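Local coordinates for protein putative alpha-L-fucosidase (Bacteroides thetaiotaomicron, PDB 3EYP) that probably hydrolyses alpha-L-fucosyl linkages as a glycoside hydrolase family 29 enzyme, at residues I383-S397 against A413-V425. Numbering follows the deposited sequence.
Sequences IEEVIELGHRTTKWS and ATDKQAIGHKWIV
I383 pairs with W423 as an antiparallel hydrogen-bonded pair, I383 N giving to W423 O and W423 N to I383 O, while I383 CG2 lies 3.8 Å from I419 CG2. The chain of E384 runs beside K422, and E384 OE2 forms a salt bridge with K422 NZ at 3.0 Å, met on its anti side; E384 OE1 turns to T450. E385 bonds twice to G420: its N gives to G420 O, and E385 OE1 receives G420 N at 2.9 Å. With CG anti to the backbone N (chi1 -151°) and the chain extended, the carboxylate spans the loop to reach R392 and T393, where OE2 accepts both backbone N-H groups. One water ties OE1 of E385 to H391 ND1, T393 O and I419 N, bridging the segments. I387 lays CG2 against the G420 backbone, and H391 sends NE2 on to A222. W396 is held on several sides: its N and O bond K416, W396 NE1 gives to A418 O at 3.0 Å in the ring plane but from above the carbonyl plane, K416 CB covers one face in a CH-pi contact, 3.6 Å from the centroid of the W396 five-membered ring, and I419 CD1 packs on the opposite face. The six-membered ring turns its edge to the face of W423 in an offset edge-to-face pair, planes at 75°. A leucine in place of W396 would probably leave A418 O without its indole donor and open a gap between K416 and I419. S397 OG accepts D415 N (168° at the hydrogen) and also hydrogen-bonds Q440 OE1. D415 and K416 both face W396, forming a G1 beta bulge; the two segments link the two antiparallel sheets of the F5/8 type C domain, a beta-sandwich fold.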
# COMPACT_ATOMS: atom_id res chain seq x y z
N ILE A 383 -5.63 -3.11 -16.22
CA ILE A 383 -4.84 -2.31 -17.10
C ILE A 383 -3.74 -1.62 -16.28
O ILE A 383 -3.99 -1.20 -15.15
CB ILE A 383 -5.78 -1.29 -17.87
CG1 ILE A 383 -5.04 -0.58 -19.00
CG2 ILE A 383 -6.42 -0.23 -16.95
CD1 ILE A 383 -6.03 0.05 -19.95
N GLU A 384 -2.54 -1.61 -16.84
CA GLU A 384 -1.31 -1.08 -16.19
C GLU A 384 -0.54 -0.15 -17.09
O GLU A 384 -0.17 -0.48 -18.20
CB GLU A 384 -0.38 -2.23 -15.76
CG GLU A 384 -1.04 -3.21 -14.81
CD GLU A 384 -0.21 -4.45 -14.55
OE1 GLU A 384 0.82 -4.69 -15.21
OE2 GLU A 384 -0.58 -5.22 -13.65
N GLU A 385 -0.30 1.04 -16.56
CA GLU A 385 0.44 2.10 -17.23
C GLU A 385 1.92 2.03 -16.92
O GLU A 385 2.36 1.44 -15.90
CB GLU A 385 -0.15 3.48 -16.79
CG GLU A 385 -0.03 4.57 -17.80
CD GLU A 385 -0.93 5.78 -17.47
OE1 GLU A 385 -1.39 5.90 -16.30
OE2 GLU A 385 -1.17 6.61 -18.40
N VAL A 386 2.71 2.57 -17.85
CA VAL A 386 4.15 2.71 -17.67
C VAL A 386 4.37 3.93 -16.76
O VAL A 386 4.50 5.01 -17.20
CB VAL A 386 4.90 2.90 -19.06
CG1 VAL A 386 6.42 3.04 -18.85
CG2 VAL A 386 4.60 1.71 -19.99
N ILE A 387 4.44 3.70 -15.46
CA ILE A 387 4.36 4.81 -14.52
C ILE A 387 5.55 5.73 -14.47
O ILE A 387 5.43 6.89 -14.12
CB ILE A 387 3.93 4.35 -13.10
CG1 ILE A 387 4.92 3.36 -12.50
CG2 ILE A 387 2.53 3.83 -13.17
CD1 ILE A 387 4.56 2.96 -11.01
N GLU A 388 6.71 5.20 -14.83
CA GLU A 388 7.92 6.03 -14.99
C GLU A 388 7.68 7.18 -15.98
O GLU A 388 8.36 8.21 -15.95
CB GLU A 388 9.09 5.18 -15.50
CG GLU A 388 9.55 4.11 -14.55
CD GLU A 388 8.83 2.78 -14.71
OE1 GLU A 388 7.78 2.70 -15.42
OE2 GLU A 388 9.33 1.78 -14.15
N LEU A 389 6.67 7.00 -16.83
CA LEU A 389 6.43 7.94 -17.92
C LEU A 389 5.29 8.89 -17.58
O LEU A 389 4.92 9.77 -18.35
CB LEU A 389 6.14 7.21 -19.24
CG LEU A 389 7.37 6.55 -19.88
CD1 LEU A 389 7.03 5.92 -21.22
CD2 LEU A 389 8.51 7.57 -20.00
N GLY A 390 4.72 8.68 -16.39
CA GLY A 390 3.70 9.61 -15.85
C GLY A 390 2.30 9.15 -16.05
O GLY A 390 2.06 8.15 -16.68
N HIS A 391 1.35 9.86 -15.42
CA HIS A 391 -0.06 9.69 -15.73
C HIS A 391 -0.29 10.31 -17.11
O HIS A 391 -0.30 11.55 -17.29
CB HIS A 391 -1.00 10.37 -14.73
CG HIS A 391 -1.29 9.57 -13.49
ND1 HIS A 391 -2.07 8.43 -13.48
CD2 HIS A 391 -0.99 9.83 -12.19
CE1 HIS A 391 -2.18 7.98 -12.23
NE2 HIS A 391 -1.53 8.81 -11.43
N ARG A 392 -0.53 9.44 -18.08
CA ARG A 392 -0.65 9.88 -19.49
C ARG A 392 -2.07 9.84 -19.97
O ARG A 392 -2.61 10.80 -20.45
CB ARG A 392 0.22 8.99 -20.38
CG ARG A 392 1.66 9.06 -19.98
CD ARG A 392 2.52 8.09 -20.74
NE ARG A 392 2.86 8.57 -22.07
CZ ARG A 392 3.82 9.44 -22.35
NH1 ARG A 392 4.01 9.80 -23.61
NH2 ARG A 392 4.56 9.99 -21.41
N THR A 393 -2.65 8.66 -19.86
CA THR A 393 -4.09 8.45 -20.20
C THR A 393 -5.00 8.95 -19.09
O THR A 393 -4.73 8.77 -17.89
CB THR A 393 -4.35 6.96 -20.52
OG1 THR A 393 -3.53 6.60 -21.67
CG2 THR A 393 -5.83 6.71 -20.76
N THR A 394 -6.09 9.62 -19.51
CA THR A 394 -7.02 10.22 -18.58
C THR A 394 -8.47 9.91 -18.82
O THR A 394 -9.32 10.31 -18.04
CB THR A 394 -6.89 11.76 -18.51
OG1 THR A 394 -7.13 12.34 -19.81
CG2 THR A 394 -5.52 12.18 -17.98
N LYS A 395 -8.74 9.16 -19.88
CA LYS A 395 -10.09 8.62 -20.06
C LYS A 395 -10.00 7.37 -20.88
O LYS A 395 -9.24 7.32 -21.85
CB LYS A 395 -10.98 9.71 -20.71
CG LYS A 395 -12.41 9.32 -20.88
CD LYS A 395 -13.20 10.47 -21.51
CE LYS A 395 -14.59 10.00 -21.95
NZ LYS A 395 -15.18 10.99 -22.94
N TRP A 396 -10.69 6.34 -20.43
CA TRP A 396 -10.70 5.04 -21.10
C TRP A 396 -11.95 4.23 -20.85
O TRP A 396 -12.65 4.35 -19.79
CB TRP A 396 -9.46 4.21 -20.75
CG TRP A 396 -9.27 3.92 -19.28
CD1 TRP A 396 -8.75 4.75 -18.35
CD2 TRP A 396 -9.58 2.71 -18.61
NE1 TRP A 396 -8.72 4.13 -17.12
CE2 TRP A 396 -9.24 2.88 -17.26
CE3 TRP A 396 -10.13 1.49 -19.01
CZ2 TRP A 396 -9.43 1.87 -16.30
CZ3 TRP A 396 -10.33 0.51 -18.07
CH2 TRP A 396 -9.97 0.71 -16.74
N SER A 397 -12.25 3.41 -21.84
CA SER A 397 -13.41 2.50 -21.78
C SER A 397 -13.08 1.18 -22.42
O SER A 397 -12.17 1.06 -23.21
CB SER A 397 -14.62 3.07 -22.48
OG SER A 397 -14.86 4.39 -22.10
N ALA A 413 -16.90 -0.17 -16.80
CA ALA A 413 -15.67 0.17 -17.51
C ALA A 413 -15.90 1.16 -18.62
O ALA A 413 -15.34 1.00 -19.70
CB ALA A 413 -14.96 -1.10 -18.06
N THR A 414 -16.71 2.15 -18.31
CA THR A 414 -17.03 3.27 -19.19
C THR A 414 -16.61 4.63 -18.65
O THR A 414 -16.96 5.05 -17.56
CB THR A 414 -18.52 3.29 -19.43
OG1 THR A 414 -18.95 1.99 -19.88
CG2 THR A 414 -18.91 4.38 -20.47
N ASP A 415 -15.81 5.31 -19.46
CA ASP A 415 -15.34 6.65 -19.17
C ASP A 415 -14.64 6.67 -17.82
O ASP A 415 -14.85 7.59 -17.00
CB ASP A 415 -16.55 7.60 -19.20
CG ASP A 415 -17.19 7.71 -20.61
OD1 ASP A 415 -16.47 7.50 -21.62
OD2 ASP A 415 -18.43 7.96 -20.67
N LYS A 416 -13.80 5.65 -17.64
CA LYS A 416 -12.87 5.57 -16.52
C LYS A 416 -11.80 6.62 -16.72
O LYS A 416 -11.58 7.12 -17.81
CB LYS A 416 -12.26 4.19 -16.37
CG LYS A 416 -13.28 3.08 -16.13
CD LYS A 416 -14.26 3.45 -15.12
CE LYS A 416 -13.74 3.30 -13.71
NZ LYS A 416 -14.67 3.99 -12.73
N GLN A 417 -11.17 7.03 -15.63
CA GLN A 417 -10.19 8.12 -15.73
C GLN A 417 -8.73 7.71 -15.57
O GLN A 417 -8.00 7.63 -16.56
CB GLN A 417 -10.54 9.20 -14.75
CG GLN A 417 -11.82 9.91 -15.04
CD GLN A 417 -12.07 10.98 -14.01
OE1 GLN A 417 -11.28 11.92 -13.84
NE2 GLN A 417 -13.13 10.84 -13.30
N ALA A 418 -8.32 7.41 -14.33
CA ALA A 418 -6.90 6.98 -14.07
C ALA A 418 -6.63 5.56 -14.46
O ALA A 418 -7.51 4.69 -14.47
CB ALA A 418 -6.51 7.17 -12.57
N ILE A 419 -5.37 5.36 -14.78
CA ILE A 419 -4.78 4.07 -14.84
C ILE A 419 -3.67 3.91 -13.83
O ILE A 419 -3.78 3.14 -12.88
CB ILE A 419 -4.26 3.69 -16.23
CG1 ILE A 419 -5.39 3.74 -17.29
CG2 ILE A 419 -3.72 2.29 -16.14
CD1 ILE A 419 -4.93 3.48 -18.76
N GLY A 420 -2.61 4.64 -14.04
CA GLY A 420 -1.42 4.49 -13.22
C GLY A 420 -0.87 3.07 -13.14
O GLY A 420 -0.78 2.31 -14.12
N HIS A 421 -0.53 2.69 -11.92
CA HIS A 421 0.18 1.43 -11.67
C HIS A 421 -0.62 0.24 -12.04
O HIS A 421 -0.15 -0.74 -12.63
CB HIS A 421 0.62 1.32 -10.16
CG HIS A 421 1.33 0.05 -9.84
ND1 HIS A 421 0.80 -0.91 -9.02
CD2 HIS A 421 2.53 -0.43 -10.27
CE1 HIS A 421 1.64 -1.92 -8.92
NE2 HIS A 421 2.70 -1.65 -9.66
N LYS A 422 -1.87 0.32 -11.68
CA LYS A 422 -2.80 -0.80 -11.88
C LYS A 422 -4.20 -0.27 -11.63
O LYS A 422 -4.41 0.55 -10.74
CB LYS A 422 -2.51 -1.94 -10.91
CG LYS A 422 -3.27 -3.24 -11.23
CD LYS A 422 -3.06 -4.30 -10.07
CE LYS A 422 -1.64 -4.56 -9.86
NZ LYS A 422 -1.07 -5.63 -10.75
N TRP A 423 -5.12 -0.68 -12.51
CA TRP A 423 -6.52 -0.41 -12.30
C TRP A 423 -7.28 -1.67 -12.63
O TRP A 423 -7.12 -2.25 -13.72
CB TRP A 423 -7.03 0.79 -13.13
CG TRP A 423 -8.17 1.42 -12.42
CD1 TRP A 423 -9.45 1.00 -12.42
CD2 TRP A 423 -8.08 2.48 -11.50
NE1 TRP A 423 -10.22 1.79 -11.58
CE2 TRP A 423 -9.39 2.70 -10.99
CE3 TRP A 423 -7.04 3.27 -11.03
CZ2 TRP A 423 -9.66 3.67 -10.05
CZ3 TRP A 423 -7.35 4.31 -10.10
CH2 TRP A 423 -8.61 4.45 -9.61
N ILE A 424 -8.06 -2.13 -11.65
CA ILE A 424 -8.90 -3.34 -11.84
C ILE A 424 -10.33 -2.94 -11.94
O ILE A 424 -10.79 -2.04 -11.22
CB ILE A 424 -8.73 -4.33 -10.65
CG1 ILE A 424 -7.28 -4.87 -10.59
CG2 ILE A 424 -9.84 -5.45 -10.67
CD1 ILE A 424 -6.92 -5.59 -9.28
N VAL A 425 -11.06 -3.60 -12.81
CA VAL A 425 -12.50 -3.42 -12.87
C VAL A 425 -13.16 -4.79 -12.76
O VAL A 425 -12.69 -5.77 -13.36
CB VAL A 425 -12.96 -2.68 -14.16
CG1 VAL A 425 -14.49 -2.85 -14.36
CG2 VAL A 425 -12.56 -1.19 -14.05
O HOH W 1 -3.34 7.43 -15.74
O HOH W 2 2.27 -0.36 -13.93
O HOH W 3 -9.56 12.74 -16.26